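Local coordinates for phosphodiesterase (Salpingoeca rosetta, PDB 7CJ3), which is a membrane protein whose transmembrane domain has a bacteriorhodopsin-like helical fold and holds retinal, at residues G146-A151 / G201-A206; Y194-M199 / C227-S232; G93-V98 / L142-L147. All blocks are in the same frame, centred on the assembly; numbering follows the deposited sequence.

Interaction 1. Residues G146-A151 / G201-A206; sequences GLASRA and GMFGKA. With OLC ((2R)-2,3-dihydroxypropyl (9Z)-octadec-9-enoate), chain N.
Ser149, Met202 and Ala206 form the centre of a buried, mainly apolar contact between the C-terminal ends of helices 128-149 and 178-207. No hydrogen bond crosses it. Met202 reaches across with its thioether. Its CG sits between the backbone N and the carbonyl carbon (chi1 67°), and the chain then bends at chi3, which brings the sulfur against the other helix. SD lies 3.6 Å from Ser149 OG and 3.8 Å from Ala151 CB. It also faces the backbone of Gly146, with SD 4.2 Å from Gly146 CA. The approach of SD to OG is packing; the polar partner of the Ser149 hydroxyl is Cys145 O, in its own helix. One turn further along helix 178-207, Ala206 CB rests 3.4 Å from Ser149 O and 3.9 Å from Ser149 CB. The CA atoms of Ser149 and Ala206 are 5.4 Å apart, so the backbones come close here. Phe203 closes one flank. Its CB starts away from helix 128-149, but the ring swings back, and CE1 comes 4.4 Å from Ala148 CB. The same ring packs on Leu222, Leu225 and Arg226 of helix 219-233. Segment 201-206 has a different neighbour on its far side, where OLC (chain N) passes Gly204 and is hydrogen-bonded to Trp200 NE1. Arg150 is the first residue to leave helical phi/psi, with a positive phi of 44°. Ala151 N bonds back to Gly146 O at 3.2 Å, and Arg150 N makes a weak bond to Leu147 O. This turn directs Ala151 CB to Met202. The arrangement is a Schellman motif ending one transmembrane helix against the last turns of another, within the helical bundle of a bacteriorhodopsin-like protein.

Interaction 2. Residues Y194-M199 / C227-S232; sequences YVMLHM and CEIVMS. With OLC ((2R)-2,3-dihydroxypropyl (9Z)-octadec-9-enoate), chain O.
Met196 and Met199 meet Ile229 and Val230 in an antiparallel helix pair of the bacteriorhodopsin-like bundle. The segment axes approach to 10.6 Å at a crossing angle of -164°. The tight part gathers round two methyl groups. Met199 CE lies 3.6 Å from Ile229 CG2 and 3.9 Å from Val230 CG2. Met196 CE reaches the same Ile229 CG2 at 3.7 Å, so this branch is held by both methionines. Met199 starts with CG anti to the backbone N (chi1 -178°), and its later bends carry the methyl across to Ile229. Met196 and Val230 lie antiparallel alongside each other, SD 4.2 Å from Val230 CG2. The Met196 side chain is about 6 Å from the retinal. At the border Val230 is partly exposed, and Met231 is exposed. Tyr194, Leu197 and His198 take no part in the helix contact and lie along OLC (chain O), whose C7 meets the edge of the Tyr194 ring. Tyr194 OH is hydrogen-bonded to Asp158 OD2 on helix 153-173. The His198 ring is held by ND1, which donates to Tyr194 O at 3.0 Å with that oxygen in the ring plane; His198 N reaches it from the opposite face of the carbonyl plane.

Interaction 3. Residues G93-V98 / L142-L147; sequences GILAYV and LYWCGL. With OLC ((2R)-2,3-dihydroxypropyl (9Z)-octadec-9-enoate), chain Q.
Ile94 faces Tyr143, Trp144 and Leu147, and carries much of this contact between helices 86-111 and 128-149. The two segments run antiparallel at 170°. Ile94 touches at two points. CB lies at the indole edge, 3.8 Å from Trp144 CD1, while CD1, the end of the CG1 branch, reaches Tyr143 CE2 at 3.7 Å, near the plane of the phenol ring. The same methyl meets Leu147 CD1 at 3.9 Å. Leu95 comes next. Its side chain leans over the indole at about a right angle, and CD2 sits 3.9 Å from the centroid of the five-membered ring, 19° off the normal, a CH-pi contact. With CG anti to the backbone N (chi1 -180°) the Trp144 indole reaches toward helix 86-111, and chi2 turns its face to Leu95. Ala96 and Tyr97 meet OLC (chain Q), whose C6 lies over the centre of the Tyr97 ring; Tyr97 also packs on helix 17-41. Val98 packs on Thr137 and Leu141, earlier on helix 128-149. Between the segments the chemistry is wholly apolar and aromatic. The indole N-H of Trp144 is satisfied by Leu91 O, one turn before Leu95, which probably restricts rotation of the ring on which Ile94 and Leu95 pack.

In the fold
Along the chain interaction 3 comes first, and its second segment, 142-147, runs into the first segment of interaction 1, sharing Gly146 and Leu147. Interactions 1 and 2 then alternate, with 201-206 placed between 194-199 and 227-232. Helix 128-149 serves interactions 1 and 3, and helix 178-207 serves 1 and 2. The centres lie 12 to 15 Å apart. Cys145 joins the set: its CB is 3.8 Å from Phe203 CE2, and its SG is 3.5 Å from Ile229 CD1. Four transmembrane helices, 86-111, 128-149, 178-207 and 219-233, are thus packed in one continuous part of the bacteriorhodopsin-like bundle, whose retinal lies nearest to interaction 2.

Interaction 1. Residues G146-A151 / G201-A206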
loop_
_atom_site.group_PDB
_atom_site.type_symbol
_atom_site.label_atom_id
_atom_site.label_comp_id
_atom_site.label_asym_id
_atom_site.label_seq_id
_atom_site.Cartn_x
_atom_site.Cartn_y
_atom_site.Cartn_z
ATOM N N GLY B 146 -10.541 22.487 -1.491
ATOM C CA GLY B 146 -11.468 23.595 -1.161
ATOM C C GLY B 146 -11.973 23.553 0.279
ATOM O O GLY B 146 -11.946 24.600 0.943
ATOM N N LEU B 147 -12.404 22.390 0.769
ATOM C CA LEU B 147 -12.900 22.256 2.161
ATOM C C LEU B 147 -11.754 22.492 3.140
ATOM O O LEU B 147 -11.980 23.208 4.141
ATOM C CB LEU B 147 -13.521 20.871 2.369
ATOM C CG LEU B 147 -14.735 20.560 1.497
ATOM C CD1 LEU B 147 -15.353 19.237 1.937
ATOM C CD2 LEU B 147 -15.743 21.701 1.539
ATOM N N ALA B 148 -10.587 21.910 2.864
ATOM C CA ALA B 148 -9.369 22.041 3.704
ATOM C C ALA B 148 -8.970 23.516 3.843
ATOM O O ALA B 148 -8.480 23.884 4.928
ATOM C CB ALA B 148 -8.235 21.236 3.122
ATOM N N SER B 149 -9.188 24.322 2.797
ATOM C CA SER B 149 -8.689 25.711 2.689
ATOM C C SER B 149 -9.822 26.757 2.757
ATOM O O SER B 149 -9.516 27.956 2.578
ATOM C CB SER B 149 -7.858 25.839 1.417
ATOM O OG SER B 149 -8.633 25.666 0.224
ATOM N N ARG B 150 -11.076 26.339 2.992
ATOM C CA ARG B 150 -12.275 27.222 3.051
ATOM C C ARG B 150 -12.236 28.220 1.894
ATOM O O ARG B 150 -12.370 29.423 2.140
ATOM C CB ARG B 150 -12.327 27.959 4.398
ATOM C CG ARG B 150 -12.178 27.063 5.621
ATOM C CD ARG B 150 -13.405 26.284 6.030
ATOM N NE ARG B 150 -13.154 25.756 7.347
ATOM C CZ ARG B 150 -14.061 25.210 8.147
ATOM N NH1 ARG B 150 -15.307 25.065 7.733
ATOM N NH2 ARG B 150 -13.728 24.745 9.341
ATOM N N ALA B 151 -12.041 27.749 0.663
ATOM C CA ALA B 151 -11.895 28.587 -0.553
ATOM C C ALA B 151 -13.271 28.999 -1.068
ATOM O O ALA B 151 -14.274 28.370 -0.640
ATOM C CB ALA B 151 -11.163 27.823 -1.616
ATOM N N GLY B 201 -2.518 28.805 -4.784
ATOM C CA GLY B 201 -3.132 30.067 -4.330
ATOM C C GLY B 201 -4.063 29.894 -3.142
ATOM O O GLY B 201 -3.864 30.582 -2.117
ATOM N N MET B 202 -5.064 29.022 -3.266
ATOM C CA MET B 202 -6.197 28.938 -2.298
ATOM C C MET B 202 -5.707 28.360 -0.965
ATOM O O MET B 202 -6.213 28.802 0.082
ATOM C CB MET B 202 -7.373 28.125 -2.856
ATOM C CG MET B 202 -7.099 26.653 -3.048
ATOM S SD MET B 202 -8.627 25.706 -3.413
ATOM C CE MET B 202 -9.012 26.296 -5.062
ATOM N N PHE B 203 -4.738 27.440 -0.995
ATOM C CA PHE B 203 -4.019 26.963 0.215
ATOM C C PHE B 203 -3.251 28.115 0.871
ATOM O O PHE B 203 -3.210 28.140 2.114
ATOM C CB PHE B 203 -3.039 25.859 -0.132
ATOM C CG PHE B 203 -3.677 24.504 -0.180
ATOM C CD1 PHE B 203 -4.069 23.878 0.987
ATOM C CD2 PHE B 203 -3.891 23.859 -1.389
ATOM C CE1 PHE B 203 -4.634 22.613 0.948
ATOM C CE2 PHE B 203 -4.483 22.603 -1.423
ATOM C CZ PHE B 203 -4.838 21.982 -0.251
ATOM N N GLY B 204 -2.650 28.996 0.058
ATOM C CA GLY B 204 -1.929 30.196 0.507
ATOM C C GLY B 204 -2.854 31.201 1.187
ATOM O O GLY B 204 -2.525 31.656 2.316
ATOM N N LYS B 205 -3.966 31.562 0.539
ATOM C CA LYS B 205 -4.971 32.484 1.125
ATOM C C LYS B 205 -5.272 32.020 2.561
ATOM O O LYS B 205 -5.250 32.876 3.499
ATOM C CB LYS B 205 -6.203 32.558 0.222
ATOM C CG LYS B 205 -5.997 33.343 -1.059
ATOM C CD LYS B 205 -6.999 33.024 -2.143
ATOM C CE LYS B 205 -6.633 33.668 -3.469
ATOM N NZ LYS B 205 -7.652 33.452 -4.528
ATOM N N ALA B 206 -5.360 30.703 2.782
ATOM C CA ALA B 206 -5.839 30.056 4.028
ATOM C C ALA B 206 -4.720 29.914 5.065
ATOM O O ALA B 206 -5.040 29.745 6.239
ATOM C CB ALA B 206 -6.431 28.716 3.708
HETATM C C18 OLC N . 5.900 19.983 -14.859
HETATM C C10 OLC N . 3.464 26.427 -7.466
HETATM C C9 OLC N . 3.876 27.493 -6.744
HETATM C C17 OLC N . 6.031 21.276 -14.061
HETATM C C11 OLC N . 3.382 26.346 -8.962
HETATM C C8 OLC N . 4.321 28.820 -7.261
HETATM C C24 OLC N . 1.492 34.130 0.923
HETATM C C16 OLC N . 4.842 21.648 -13.151
HETATM C C12 OLC N . 3.553 24.919 -9.430
HETATM C C7 OLC N . 4.158 29.896 -6.195
HETATM C C15 OLC N . 4.842 23.133 -12.743
HETATM C C13 OLC N . 4.233 24.837 -10.832
HETATM C C6 OLC N . 3.833 31.272 -6.787
HETATM C C14 OLC N . 4.313 23.354 -11.321
HETATM C C5 OLC N . 2.364 31.542 -7.201
HETATM C C4 OLC N . 1.286 31.739 -6.086
HETATM C C3 OLC N . 1.798 32.039 -4.661
HETATM C C2 OLC N . 0.797 31.804 -3.507
HETATM C C21 OLC N . 1.631 31.616 0.413
HETATM C C1 OLC N . 1.552 31.546 -2.180
HETATM C C22 OLC N . 1.826 32.735 1.472
HETATM O O19 OLC N . 2.651 30.978 -2.191
HETATM O O25 OLC N . 1.366 35.015 2.024
HETATM O O23 OLC N . 1.055 32.499 2.677
HETATM O O20 OLC N . 1.040 31.993 -0.858
#

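Interaction 2. Residues Y194-M199 / C227-S232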
loop_
_atom_site.group_PDB
_atom_site.type_symbol
_atom_site.label_atom_id
_atom_site.label_comp_id
_atom_site.label_asym_id
_atom_site.label_seq_id
_atom_site.Cartn_x
_atom_site.Cartn_y
_atom_site.Cartn_z
ATOM N N TYR B 194 -2.168 26.185 -14.984
ATOM C CA TYR B 194 -3.220 27.102 -14.494
ATOM C C TYR B 194 -3.831 26.511 -13.213
ATOM O O TYR B 194 -4.046 27.241 -12.214
ATOM C CB TYR B 194 -4.239 27.361 -15.606
ATOM C CG TYR B 194 -5.526 27.983 -15.122
ATOM C CD1 TYR B 194 -5.679 29.358 -15.035
ATOM C CD2 TYR B 194 -6.586 27.185 -14.728
ATOM C CE1 TYR B 194 -6.852 29.927 -14.559
ATOM C CE2 TYR B 194 -7.751 27.732 -14.217
ATOM C CZ TYR B 194 -7.889 29.107 -14.144
ATOM O OH TYR B 194 -9.060 29.617 -13.663
ATOM N N VAL B 195 -4.098 25.205 -13.240
ATOM C CA VAL B 195 -4.756 24.453 -12.135
ATOM C C VAL B 195 -3.836 24.431 -10.908
ATOM O O VAL B 195 -4.318 24.781 -9.789
ATOM C CB VAL B 195 -5.126 23.029 -12.605
ATOM C CG1 VAL B 195 -5.398 22.084 -11.441
ATOM C CG2 VAL B 195 -6.311 23.035 -13.565
ATOM N N MET B 196 -2.579 24.002 -11.083
ATOM C CA MET B 196 -1.621 23.858 -9.954
ATOM C C MET B 196 -1.362 25.231 -9.308
ATOM O O MET B 196 -1.152 25.277 -8.072
ATOM C CB MET B 196 -0.298 23.244 -10.411
ATOM C CG MET B 196 -0.388 21.754 -10.778
ATOM S SD MET B 196 -0.742 20.613 -9.383
ATOM C CE MET B 196 -2.522 20.462 -9.565
ATOM N N LEU B 197 -1.390 26.309 -10.104
ATOM C CA LEU B 197 -1.067 27.677 -9.631
ATOM C C LEU B 197 -2.199 28.156 -8.725
ATOM O O LEU B 197 -1.895 28.730 -7.645
ATOM C CB LEU B 197 -0.883 28.631 -10.820
ATOM C CG LEU B 197 0.557 28.880 -11.286
ATOM C CD1 LEU B 197 0.581 29.618 -12.618
ATOM C CD2 LEU B 197 1.372 29.636 -10.231
ATOM N N HIS B 198 -3.446 27.948 -9.167
ATOM C CA HIS B 198 -4.666 28.379 -8.443
ATOM C C HIS B 198 -4.879 27.489 -7.225
ATOM O O HIS B 198 -5.301 28.034 -6.180
ATOM C CB HIS B 198 -5.878 28.429 -9.364
ATOM C CG HIS B 198 -5.961 29.694 -10.146
ATOM N ND1 HIS B 198 -5.367 29.851 -11.375
ATOM C CD2 HIS B 198 -6.578 30.867 -9.856
ATOM C CE1 HIS B 198 -5.643 31.072 -11.821
ATOM N NE2 HIS B 198 -6.373 31.714 -10.900
ATOM N N MET B 199 -4.575 26.195 -7.334
ATOM C CA MET B 199 -4.603 25.278 -6.164
ATOM C C MET B 199 -3.629 25.799 -5.104
ATOM O O MET B 199 -4.033 25.873 -3.914
ATOM C CB MET B 199 -4.192 23.857 -6.542
ATOM C CG MET B 199 -4.255 22.897 -5.382
ATOM S SD MET B 199 -2.672 22.692 -4.478
ATOM C CE MET B 199 -1.567 22.326 -5.846
ATOM N N CYS B 227 2.289 20.985 -1.629
ATOM C CA CYS B 227 3.598 20.421 -2.067
ATOM C C CYS B 227 3.365 18.980 -2.538
ATOM O O CYS B 227 3.913 18.580 -3.561
ATOM C CB CYS B 227 4.643 20.466 -0.953
ATOM S SG CYS B 227 5.265 22.111 -0.491
ATOM N N GLU B 228 2.543 18.219 -1.819
ATOM C CA GLU B 228 2.285 16.796 -2.135
ATOM C C GLU B 228 1.679 16.683 -3.544
ATOM O O GLU B 228 2.161 15.815 -4.310
ATOM C CB GLU B 228 1.359 16.198 -1.086
ATOM C CG GLU B 228 1.327 14.682 -1.087
ATOM C CD GLU B 228 0.368 13.997 -2.046
ATOM O OE1 GLU B 228 0.664 12.828 -2.337
ATOM O OE2 GLU B 228 -0.654 14.589 -2.495
ATOM N N ILE B 229 0.668 17.521 -3.845
ATOM C CA ILE B 229 -0.143 17.511 -5.092
ATOM C C ILE B 229 0.770 17.840 -6.281
ATOM O O ILE B 229 0.737 17.116 -7.303
ATOM C CB ILE B 229 -1.343 18.473 -4.921
ATOM C CG1 ILE B 229 -2.345 17.887 -3.913
ATOM C CG2 ILE B 229 -2.031 18.799 -6.249
ATOM C CD1 ILE B 229 -3.287 18.888 -3.312
ATOM N N VAL B 230 1.619 18.852 -6.118
ATOM C CA VAL B 230 2.586 19.311 -7.153
ATOM C C VAL B 230 3.606 18.193 -7.422
ATOM O O VAL B 230 3.863 17.881 -8.611
ATOM C CB VAL B 230 3.247 20.633 -6.727
ATOM C CG1 VAL B 230 4.417 21.017 -7.641
ATOM C CG2 VAL B 230 2.223 21.761 -6.665
ATOM N N MET B 231 4.159 17.577 -6.377
ATOM C CA MET B 231 5.200 16.551 -6.588
ATOM C C MET B 231 4.550 15.362 -7.292
ATOM O O MET B 231 5.005 15.029 -8.405
ATOM C CB MET B 231 5.857 16.155 -5.261
ATOM C CG MET B 231 6.598 14.838 -5.211
ATOM S SD MET B 231 8.359 14.958 -5.674
ATOM C CE MET B 231 8.619 13.436 -6.597
ATOM N N SER B 232 3.473 14.810 -6.718
ATOM C CA SER B 232 2.817 13.550 -7.165
ATOM C C SER B 232 2.138 13.709 -8.532
ATOM O O SER B 232 2.397 12.890 -9.390
ATOM C CB SER B 232 1.847 13.061 -6.131
ATOM O OG SER B 232 0.894 14.051 -5.791
HETATM C C18 OLC O . 3.410 24.687 -24.359
HETATM C C10 OLC O . -0.927 28.763 -18.156
HETATM C C9 OLC O . -1.617 29.422 -17.224
HETATM C C17 OLC O . 2.940 26.133 -24.413
HETATM C C11 OLC O . 0.564 28.853 -18.349
HETATM C C8 OLC O . -0.999 30.385 -16.253
HETATM C C24 OLC O . -2.308 38.825 -14.034
HETATM C C16 OLC O . 2.062 26.439 -23.192
HETATM C C12 OLC O . 0.891 28.471 -19.790
HETATM C C7 OLC O . -2.027 30.897 -15.235
HETATM C C15 OLC O . 2.398 27.766 -22.482
HETATM C C13 OLC O . 1.890 27.317 -19.951
HETATM C C6 OLC O . -1.520 32.236 -14.718
HETATM C C14 OLC O . 2.946 27.588 -21.043
HETATM C C5 OLC O . -1.885 32.566 -13.282
HETATM C C4 OLC O . -3.383 32.593 -13.106
HETATM C C3 OLC O . -4.118 33.742 -13.814
HETATM C C2 OLC O . -3.659 35.143 -13.366
HETATM C C21 OLC O . -4.484 38.635 -12.799
HETATM C C1 OLC O . -4.770 36.187 -13.468
HETATM C C22 OLC O . -2.969 38.837 -12.647
HETATM O O19 OLC O . -5.610 36.120 -14.349
HETATM O O25 OLC O . -1.094 38.064 -14.029
HETATM O O23 OLC O . -2.687 40.066 -11.937
HETATM O O20 OLC O . -4.863 37.287 -12.507
#

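Interaction 3. Residues G93-V98 / L142-L147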
loop_
_atom_site.group_PDB
_atom_site.type_symbol
_atom_site.label_atom_id
_atom_site.label_comp_id
_atom_site.label_asym_id
_atom_site.label_seq_id
_atom_site.Cartn_x
_atom_site.Cartn_y
_atom_site.Cartn_z
ATOM N N GLY B 93 -13.934 10.999 4.694
ATOM C CA GLY B 93 -15.005 10.341 3.919
ATOM C C GLY B 93 -14.743 10.430 2.427
ATOM O O GLY B 93 -14.823 9.362 1.755
ATOM N N ILE B 94 -14.395 11.626 1.933
ATOM C CA ILE B 94 -14.117 11.909 0.482
ATOM C C ILE B 94 -12.904 11.082 0.020
ATOM O O ILE B 94 -12.897 10.578 -1.135
ATOM C CB ILE B 94 -13.935 13.420 0.208
ATOM C CG1 ILE B 94 -15.101 14.253 0.759
ATOM C CG2 ILE B 94 -13.727 13.681 -1.268
ATOM C CD1 ILE B 94 -15.166 15.684 0.303
ATOM N N LEU B 95 -11.920 10.899 0.895
ATOM C CA LEU B 95 -10.706 10.129 0.544
ATOM C C LEU B 95 -11.050 8.634 0.447
ATOM O O LEU B 95 -10.449 7.931 -0.401
ATOM C CB LEU B 95 -9.629 10.450 1.581
ATOM C CG LEU B 95 -9.178 11.909 1.540
ATOM C CD1 LEU B 95 -7.986 12.155 2.455
ATOM C CD2 LEU B 95 -8.867 12.349 0.114
ATOM N N ALA B 96 -12.007 8.171 1.253
ATOM C CA ALA B 96 -12.476 6.771 1.236
ATOM C C ALA B 96 -13.065 6.421 -0.142
ATOM O O ALA B 96 -12.686 5.362 -0.650
ATOM C CB ALA B 96 -13.455 6.557 2.355
ATOM N N TYR B 97 -13.914 7.287 -0.736
ATOM C CA TYR B 97 -14.568 7.068 -2.058
ATOM C C TYR B 97 -13.523 7.116 -3.178
ATOM O O TYR B 97 -13.484 6.209 -4.049
ATOM C CB TYR B 97 -15.687 8.081 -2.333
ATOM C CG TYR B 97 -16.944 7.817 -1.531
ATOM C CD1 TYR B 97 -17.321 8.605 -0.449
ATOM C CD2 TYR B 97 -17.779 6.759 -1.876
ATOM C CE1 TYR B 97 -18.480 8.334 0.273
ATOM C CE2 TYR B 97 -18.928 6.465 -1.159
ATOM C CZ TYR B 97 -19.281 7.252 -0.076
ATOM O OH TYR B 97 -20.428 6.943 0.610
ATOM N N VAL B 98 -12.688 8.154 -3.168
ATOM C CA VAL B 98 -11.632 8.319 -4.201
ATOM C C VAL B 98 -10.759 7.069 -4.220
ATOM O O VAL B 98 -10.540 6.519 -5.309
ATOM C CB VAL B 98 -10.781 9.586 -4.099
ATOM C CG1 VAL B 98 -11.617 10.822 -4.401
ATOM C CG2 VAL B 98 -10.071 9.710 -2.775
ATOM N N LEU B 142 -9.740 17.922 -5.865
ATOM C CA LEU B 142 -9.678 19.398 -5.930
ATOM C C LEU B 142 -10.772 19.990 -5.039
ATOM O O LEU B 142 -10.489 20.975 -4.339
ATOM C CB LEU B 142 -9.828 19.851 -7.389
ATOM C CG LEU B 142 -8.585 19.652 -8.247
ATOM C CD1 LEU B 142 -8.888 19.961 -9.701
ATOM C CD2 LEU B 142 -7.428 20.498 -7.722
ATOM N N TYR B 143 -11.981 19.420 -5.059
ATOM C CA TYR B 143 -13.114 19.899 -4.230
ATOM C C TYR B 143 -12.734 19.716 -2.758
ATOM O O TYR B 143 -13.062 20.557 -1.921
ATOM C CB TYR B 143 -14.421 19.191 -4.602
ATOM C CG TYR B 143 -15.506 19.316 -3.558
ATOM C CD1 TYR B 143 -16.329 20.430 -3.512
ATOM C CD2 TYR B 143 -15.681 18.335 -2.593
ATOM C CE1 TYR B 143 -17.306 20.561 -2.539
ATOM C CE2 TYR B 143 -16.654 18.448 -1.617
ATOM C CZ TYR B 143 -17.457 19.573 -1.580
ATOM O OH TYR B 143 -18.409 19.690 -0.610
ATOM N N TRP B 144 -12.059 18.613 -2.450
ATOM C CA TRP B 144 -11.537 18.303 -1.098
ATOM C C TRP B 144 -10.526 19.382 -0.670
ATOM O O TRP B 144 -10.470 19.732 0.534
ATOM C CB TRP B 144 -10.927 16.901 -1.135
ATOM C CG TRP B 144 -10.345 16.402 0.148
ATOM C CD1 TRP B 144 -10.917 15.527 1.008
ATOM C CD2 TRP B 144 -9.045 16.709 0.681
ATOM N NE1 TRP B 144 -10.076 15.278 2.060
ATOM C CE2 TRP B 144 -8.912 15.980 1.883
ATOM C CE3 TRP B 144 -7.976 17.527 0.272
ATOM C CZ2 TRP B 144 -7.759 16.046 2.672
ATOM C CZ3 TRP B 144 -6.839 17.578 1.044
ATOM C CH2 TRP B 144 -6.729 16.850 2.230
ATOM N N CYS B 145 -9.732 19.891 -1.613
ATOM C CA CYS B 145 -8.686 20.909 -1.343
ATOM C C CYS B 145 -9.385 22.178 -0.865
ATOM O O CYS B 145 -8.833 22.829 0.071
ATOM C CB CYS B 145 -7.813 21.180 -2.568
ATOM S SG CYS B 145 -6.627 19.851 -2.946
ATOM N N GLY B 146 -10.541 22.487 -1.491
ATOM C CA GLY B 146 -11.468 23.595 -1.161
ATOM C C GLY B 146 -11.973 23.553 0.279
ATOM O O GLY B 146 -11.946 24.600 0.943
ATOM N N LEU B 147 -12.404 22.390 0.769
ATOM C CA LEU B 147 -12.900 22.256 2.161
ATOM C C LEU B 147 -11.754 22.492 3.140
ATOM O O LEU B 147 -11.980 23.208 4.141
ATOM C CB LEU B 147 -13.521 20.871 2.369
ATOM C CG LEU B 147 -14.735 20.560 1.497
ATOM C CD1 LEU B 147 -15.353 19.237 1.937
ATOM C CD2 LEU B 147 -15.743 21.701 1.539
HETATM C C18 OLC Q . -11.966 -2.001 2.386
HETATM C C10 OLC Q . -16.116 2.966 -1.960
HETATM C C9 OLC Q . -16.370 3.577 -0.794
HETATM C C17 OLC Q . -12.194 -2.406 0.938
HETATM C C11 OLC Q . -15.405 1.638 -1.876
HETATM C C8 OLC Q . -15.938 2.982 0.540
HETATM C C24 OLC Q . -25.247 9.461 4.977
HETATM C C16 OLC Q . -12.794 -1.284 0.060
HETATM C C12 OLC Q . -15.354 0.778 -3.134
HETATM C C7 OLC Q . -16.729 3.492 1.740
HETATM C C15 OLC Q . -12.951 -1.774 -1.406
HETATM C C13 OLC Q . -14.840 -0.625 -2.732
HETATM C C6 OLC Q . -16.792 5.009 1.864
HETATM C C14 OLC Q . -13.327 -0.729 -2.460
HETATM C C5 OLC Q . -16.973 5.419 3.346
HETATM C C4 OLC Q . -18.360 5.949 3.714
HETATM C C3 OLC Q . -18.321 7.337 4.354
HETATM C C2 OLC Q . -19.605 8.134 4.083
HETATM C C21 OLC Q . -22.742 9.320 5.030
HETATM C C1 OLC Q . -20.696 7.849 5.114
HETATM C C22 OLC Q . -24.027 9.023 5.827
HETATM O O19 OLC Q . -20.926 6.714 5.513
HETATM O O25 OLC Q . -26.308 8.490 4.831
HETATM O O23 OLC Q . -24.076 7.636 6.216
HETATM O O20 OLC Q . -21.529 8.928 5.670
#